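Local coordinates for SAM-dependent methyltransferase (Geobacter sulfurreducens, PDB 5BP7), which binds S-adenosyl-L-homocysteine and probably transfers methyl groups from S-adenosyl-L-methionine to a substrate, at residues Pro171-Ser183 / Gly251-Trp263. Numbering follows the deposited sequence.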
loop_
_atom_site.group_PDB
_atom_site.type_symbol
_atom_site.label_atom_id
_atom_site.label_comp_id
_atom_site.label_asym_id
_atom_site.label_seq_id
_atom_site.Cartn_x
_atom_site.Cartn_y
_atom_site.Cartn_z
ATOM N N PRO A 171 -16.249 3.928 -18.664
ATOM C CA PRO A 171 -16.841 4.660 -19.777
ATOM C C PRO A 171 -17.132 6.139 -19.477
ATOM O O PRO A 171 -17.217 6.935 -20.402
ATOM C CB PRO A 171 -18.135 3.875 -20.041
ATOM C CG PRO A 171 -18.494 3.262 -18.731
ATOM C CD PRO A 171 -17.190 2.959 -18.058
ATOM N N THR A 172 -17.331 6.475 -18.208
ATOM C CA THR A 172 -17.728 7.832 -17.813
ATOM C C THR A 172 -16.936 8.249 -16.601
ATOM O O THR A 172 -16.384 7.396 -15.903
ATOM C CB THR A 172 -19.227 7.902 -17.428
ATOM O OG1 THR A 172 -19.493 7.052 -16.296
ATOM C CG2 THR A 172 -20.145 7.458 -18.603
ATOM N N GLU A 173 -16.977 9.550 -16.313
ATOM C CA GLU A 173 -16.444 10.111 -15.056
ATOM C C GLU A 173 -17.190 9.647 -13.780
ATOM O O GLU A 173 -16.572 9.464 -12.731
ATOM C CB GLU A 173 -16.411 11.648 -15.111
ATOM C CG GLU A 173 -15.469 12.238 -16.174
ATOM C CD GLU A 173 -13.999 11.804 -16.051
ATOM O OE1 GLU A 173 -13.221 11.929 -17.024
ATOM O OE2 GLU A 173 -13.592 11.302 -14.984
ATOM N N ASP A 174 -18.500 9.414 -13.889
ATOM C CA ASP A 174 -19.308 8.801 -12.812
ATOM C C ASP A 174 -18.755 7.402 -12.380
ATOM O O ASP A 174 -18.676 7.090 -11.171
ATOM C CB ASP A 174 -20.811 8.771 -13.221
ATOM C CG ASP A 174 -21.433 10.186 -13.299
ATOM O OD1 ASP A 174 -20.739 11.153 -12.935
ATOM O OD2 ASP A 174 -22.614 10.365 -13.718
ATOM N N VAL A 175 -18.364 6.574 -13.355
ATOM C CA VAL A 175 -17.724 5.280 -13.072
ATOM C C VAL A 175 -16.330 5.455 -12.450
ATOM O O VAL A 175 -15.971 4.695 -11.519
ATOM C CB VAL A 175 -17.658 4.369 -14.328
ATOM C CG1 VAL A 175 -16.784 3.116 -14.095
ATOM C CG2 VAL A 175 -19.070 3.947 -14.742
ATOM N N ALA A 176 -15.540 6.398 -12.985
ATOM C CA ALA A 176 -14.231 6.749 -12.394
ATOM C C ALA A 176 -14.370 7.187 -10.916
ATOM O O ALA A 176 -13.668 6.673 -10.030
ATOM C CB ALA A 176 -13.553 7.834 -13.201
ATOM N N ARG A 177 -15.342 8.061 -10.662
ATOM C CA ARG A 177 -15.631 8.564 -9.308
ATOM C C ARG A 177 -16.207 7.500 -8.337
ATOM O O ARG A 177 -15.768 7.411 -7.201
ATOM C CB ARG A 177 -16.519 9.804 -9.398
ATOM C CG ARG A 177 -15.774 10.989 -10.018
ATOM C CD ARG A 177 -16.724 12.038 -10.589
ATOM N NE ARG A 177 -17.616 12.596 -9.564
ATOM C CZ ARG A 177 -17.257 13.456 -8.598
ATOM N NH1 ARG A 177 -15.997 13.901 -8.487
ATOM N NH2 ARG A 177 -18.173 13.887 -7.725
ATOM N N GLY A 178 -17.134 6.667 -8.812
ATOM C CA GLY A 178 -17.561 5.437 -8.105
ATOM C C GLY A 178 -16.406 4.513 -7.698
ATOM O O GLY A 178 -16.504 3.818 -6.674
ATOM N N CYS A 179 -15.324 4.491 -8.499
ATOM C CA CYS A 179 -14.048 3.810 -8.144
ATOM C C CYS A 179 -13.154 4.612 -7.180
ATOM O O CYS A 179 -12.039 4.181 -6.864
ATOM C CB CYS A 179 -13.232 3.468 -9.403
ATOM S SG CYS A 179 -13.981 2.229 -10.467
ATOM N N LEU A 180 -13.645 5.769 -6.730
ATOM C CA LEU A 180 -12.921 6.704 -5.853
ATOM C C LEU A 180 -11.710 7.384 -6.529
ATOM O O LEU A 180 -10.823 7.891 -5.832
ATOM C CB LEU A 180 -12.535 6.041 -4.518
ATOM C CG LEU A 180 -13.621 5.208 -3.818
ATOM C CD1 LEU A 180 -13.043 4.583 -2.555
ATOM C CD2 LEU A 180 -14.870 6.037 -3.498
ATOM N N ALA A 181 -11.676 7.394 -7.871
ATOM C CA ALA A 181 -10.748 8.250 -8.628
ATOM C C ALA A 181 -11.382 9.628 -8.835
ATOM O O ALA A 181 -12.603 9.764 -8.914
ATOM C CB ALA A 181 -10.397 7.637 -9.970
ATOM N N ASN A 182 -10.540 10.648 -8.911
ATOM C CA ASN A 182 -11.001 11.999 -9.263
ATOM C C ASN A 182 -11.485 12.057 -10.700
ATOM O O ASN A 182 -12.509 12.670 -11.001
ATOM C CB ASN A 182 -9.871 13.026 -9.057
ATOM C CG ASN A 182 -9.807 13.538 -7.621
ATOM O OD1 ASN A 182 -10.839 13.829 -7.012
ATOM N ND2 ASN A 182 -8.598 13.656 -7.068
ATOM N N SER A 183 -10.733 11.393 -11.571
ATOM C CA SER A 183 -10.947 11.441 -13.012
ATOM C C SER A 183 -10.475 10.144 -13.684
ATOM O O SER A 183 -9.712 9.362 -13.093
ATOM C CB SER A 183 -10.229 12.675 -13.581
ATOM O OG SER A 183 -9.957 12.548 -14.963
ATOM N N GLY A 251 -22.406 -2.238 -2.183
ATOM C CA GLY A 251 -22.907 -1.956 -3.524
ATOM C C GLY A 251 -21.931 -1.166 -4.397
ATOM O O GLY A 251 -21.739 -1.491 -5.568
ATOM N N ARG A 252 -21.347 -0.103 -3.851
ATOM C CA ARG A 252 -20.412 0.735 -4.617
ATOM C C ARG A 252 -19.214 -0.117 -5.032
ATOM O O ARG A 252 -18.807 -0.087 -6.189
ATOM C CB ARG A 252 -19.938 1.972 -3.818
ATOM C CG ARG A 252 -19.067 2.977 -4.606
ATOM C CD ARG A 252 -18.078 3.778 -3.752
ATOM N NE ARG A 252 -17.226 2.883 -2.959
ATOM C CZ ARG A 252 -16.229 2.135 -3.446
ATOM N NH1 ARG A 252 -15.897 2.164 -4.741
ATOM N NH2 ARG A 252 -15.541 1.339 -2.630
ATOM N N TYR A 253 -18.648 -0.827 -4.063
ATOM C CA TYR A 253 -17.490 -1.682 -4.287
ATOM C C TYR A 253 -17.750 -2.695 -5.421
ATOM O O TYR A 253 -16.997 -2.764 -6.395
ATOM C CB TYR A 253 -17.072 -2.399 -2.992
ATOM C CG TYR A 253 -16.102 -3.512 -3.258
ATOM C CD1 TYR A 253 -14.825 -3.226 -3.739
ATOM C CD2 TYR A 253 -16.473 -4.860 -3.113
ATOM C CE1 TYR A 253 -13.939 -4.236 -4.065
ATOM C CE2 TYR A 253 -15.571 -5.882 -3.412
ATOM C CZ TYR A 253 -14.307 -5.564 -3.896
ATOM O OH TYR A 253 -13.404 -6.531 -4.246
ATOM N N ALA A 254 -18.846 -3.442 -5.301
ATOM C CA ALA A 254 -19.171 -4.490 -6.265
ATOM C C ALA A 254 -19.500 -3.912 -7.640
ATOM O O ALA A 254 -19.182 -4.497 -8.642
ATOM C CB ALA A 254 -20.329 -5.330 -5.752
ATOM N N SER A 255 -20.150 -2.758 -7.681
ATOM C CA SER A 255 -20.539 -2.152 -8.947
ATOM C C SER A 255 -19.387 -1.493 -9.693
ATOM O O SER A 255 -19.413 -1.470 -10.912
ATOM C CB SER A 255 -21.641 -1.130 -8.726
ATOM O OG SER A 255 -22.809 -1.803 -8.250
ATOM N N TYR A 256 -18.445 -0.896 -8.977
ATOM C CA TYR A 256 -17.449 -0.030 -9.595
ATOM C C TYR A 256 -16.063 -0.623 -9.432
ATOM O O TYR A 256 -15.507 -1.112 -10.378
ATOM C CB TYR A 256 -17.519 1.402 -9.032
ATOM C CG TYR A 256 -18.817 2.134 -9.303
ATOM C CD1 TYR A 256 -19.099 2.644 -10.582
ATOM C CD2 TYR A 256 -19.754 2.352 -8.290
ATOM C CE1 TYR A 256 -20.284 3.323 -10.854
ATOM C CE2 TYR A 256 -20.933 3.045 -8.551
ATOM C CZ TYR A 256 -21.185 3.541 -9.829
ATOM O OH TYR A 256 -22.345 4.247 -10.143
ATOM N N THR A 257 -15.521 -0.592 -8.221
ATOM C CA THR A 257 -14.129 -0.992 -7.962
ATOM C C THR A 257 -13.818 -2.413 -8.419
ATOM O O THR A 257 -12.906 -2.635 -9.210
ATOM C CB THR A 257 -13.814 -0.877 -6.482
ATOM O OG1 THR A 257 -14.061 0.468 -6.054
ATOM C CG2 THR A 257 -12.375 -1.240 -6.190
ATOM N N ARG A 258 -14.646 -3.360 -8.003
ATOM C CA ARG A 258 -14.350 -4.762 -8.237
ATOM C C ARG A 258 -14.217 -5.080 -9.721
ATOM O O ARG A 258 -13.345 -5.874 -10.105
ATOM C CB ARG A 258 -15.406 -5.663 -7.599
ATOM C CG ARG A 258 -14.952 -7.101 -7.410
ATOM C CD ARG A 258 -15.966 -7.905 -6.582
ATOM N NE ARG A 258 -15.372 -9.149 -6.112
ATOM C CZ ARG A 258 -15.225 -10.264 -6.840
ATOM N NH1 ARG A 258 -15.671 -10.325 -8.085
ATOM N NH2 ARG A 258 -14.616 -11.328 -6.303
ATOM N N GLU A 259 -15.069 -4.468 -10.542
ATOM C CA GLU A 259 -15.049 -4.694 -11.984
ATOM C C GLU A 259 -14.034 -3.855 -12.767
ATOM O O GLU A 259 -13.462 -4.341 -13.729
ATOM C CB GLU A 259 -16.449 -4.482 -12.561
ATOM C CG GLU A 259 -17.404 -5.621 -12.181
ATOM C CD GLU A 259 -17.000 -6.945 -12.833
ATOM O OE1 GLU A 259 -17.206 -7.047 -14.065
ATOM O OE2 GLU A 259 -16.417 -7.846 -12.140
ATOM N N TYR A 260 -13.792 -2.620 -12.350
ATOM C CA TYR A 260 -13.033 -1.655 -13.169
ATOM C C TYR A 260 -11.599 -1.431 -12.732
ATOM O O TYR A 260 -10.751 -1.115 -13.563
ATOM C CB TYR A 260 -13.771 -0.306 -13.242
ATOM C CG TYR A 260 -14.985 -0.353 -14.139
ATOM C CD1 TYR A 260 -14.854 -0.178 -15.525
ATOM C CD2 TYR A 260 -16.257 -0.586 -13.623
ATOM C CE1 TYR A 260 -15.955 -0.227 -16.370
ATOM C CE2 TYR A 260 -17.368 -0.646 -14.459
ATOM C CZ TYR A 260 -17.216 -0.460 -15.826
ATOM O OH TYR A 260 -18.308 -0.524 -16.677
ATOM N N LEU A 261 -11.336 -1.547 -11.433
ATOM C CA LEU A 261 -10.065 -1.139 -10.865
ATOM C C LEU A 261 -9.147 -2.319 -10.559
ATOM O O LEU A 261 -9.480 -3.206 -9.768
ATOM C CB LEU A 261 -10.300 -0.275 -9.612
ATOM C CG LEU A 261 -9.164 0.660 -9.184
ATOM C CD1 LEU A 261 -8.692 1.593 -10.283
ATOM C CD2 LEU A 261 -9.606 1.474 -7.962
ATOM N N GLY A 262 -8.000 -2.322 -11.211
ATOM C CA GLY A 262 -6.909 -3.241 -10.878
ATOM C C GLY A 262 -5.951 -2.612 -9.859
ATOM O O GLY A 262 -6.024 -1.413 -9.560
ATOM N N TRP A 263 -5.047 -3.432 -9.324
ATOM C CA TRP A 263 -3.981 -2.944 -8.463
ATOM C C TRP A 263 -2.789 -3.873 -8.541
ATOM O O TRP A 263 -2.944 -5.090 -8.667
ATOM C CB TRP A 263 -4.474 -2.830 -7.023
ATOM C CG TRP A 263 -3.585 -2.042 -6.111
ATOM C CD1 TRP A 263 -3.662 -0.707 -5.854
ATOM C CD2 TRP A 263 -2.521 -2.539 -5.319
ATOM N NE1 TRP A 263 -2.700 -0.339 -4.956
ATOM C CE2 TRP A 263 -1.987 -1.449 -4.604
ATOM C CE3 TRP A 263 -1.968 -3.795 -5.137
ATOM C CZ2 TRP A 263 -0.920 -1.571 -3.722
ATOM C CZ3 TRP A 263 -0.890 -3.921 -4.256
ATOM C CH2 TRP A 263 -0.388 -2.815 -3.557
HETATM O O HOH W 1 -11.629 2.326 -4.913
#
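Val175 presses CG1 squarely onto one face of the Tyr260 ring, 3.7 Å from its centroid and 8° off the normal. That methyl reaches the phenol because it lies anti to the backbone N (chi1 170°), while CG2 is left to brush Tyr256 CE1. One turn earlier in its helix, the Tyr256 ring lies against Gly178, whose CA sits over its face in a CH-pi contact, 3.9 Å from the centroid; the missing side chain lets the ring come this close to the backbone. Cys179 SG rests on the turn joining the two tyrosines, against CB of each. In this Rossmann-like methyltransferase fold, helix 173-178 follows strand 157-166 and crosses helix 251-260 at -104°; that helix leads directly into strand 261-270, which is antiparallel to 157-166. Helix 173-178 ends in a Schellman motif at Leu180, and Gly178 O accepts a 2.6 Å bond from Arg252 NH1, near the guanidinium plane. The same nitrogen donates to Thr257 OG1 at 2.8 Å, also in plane, and Glu249 forms a salt bridge with NE, so the group is held from several sides. Leu180 CG lies over one guanidinium face, toward its rim, 3.9 Å above the plane, and a water links Cys179 O to Thr257 OG1.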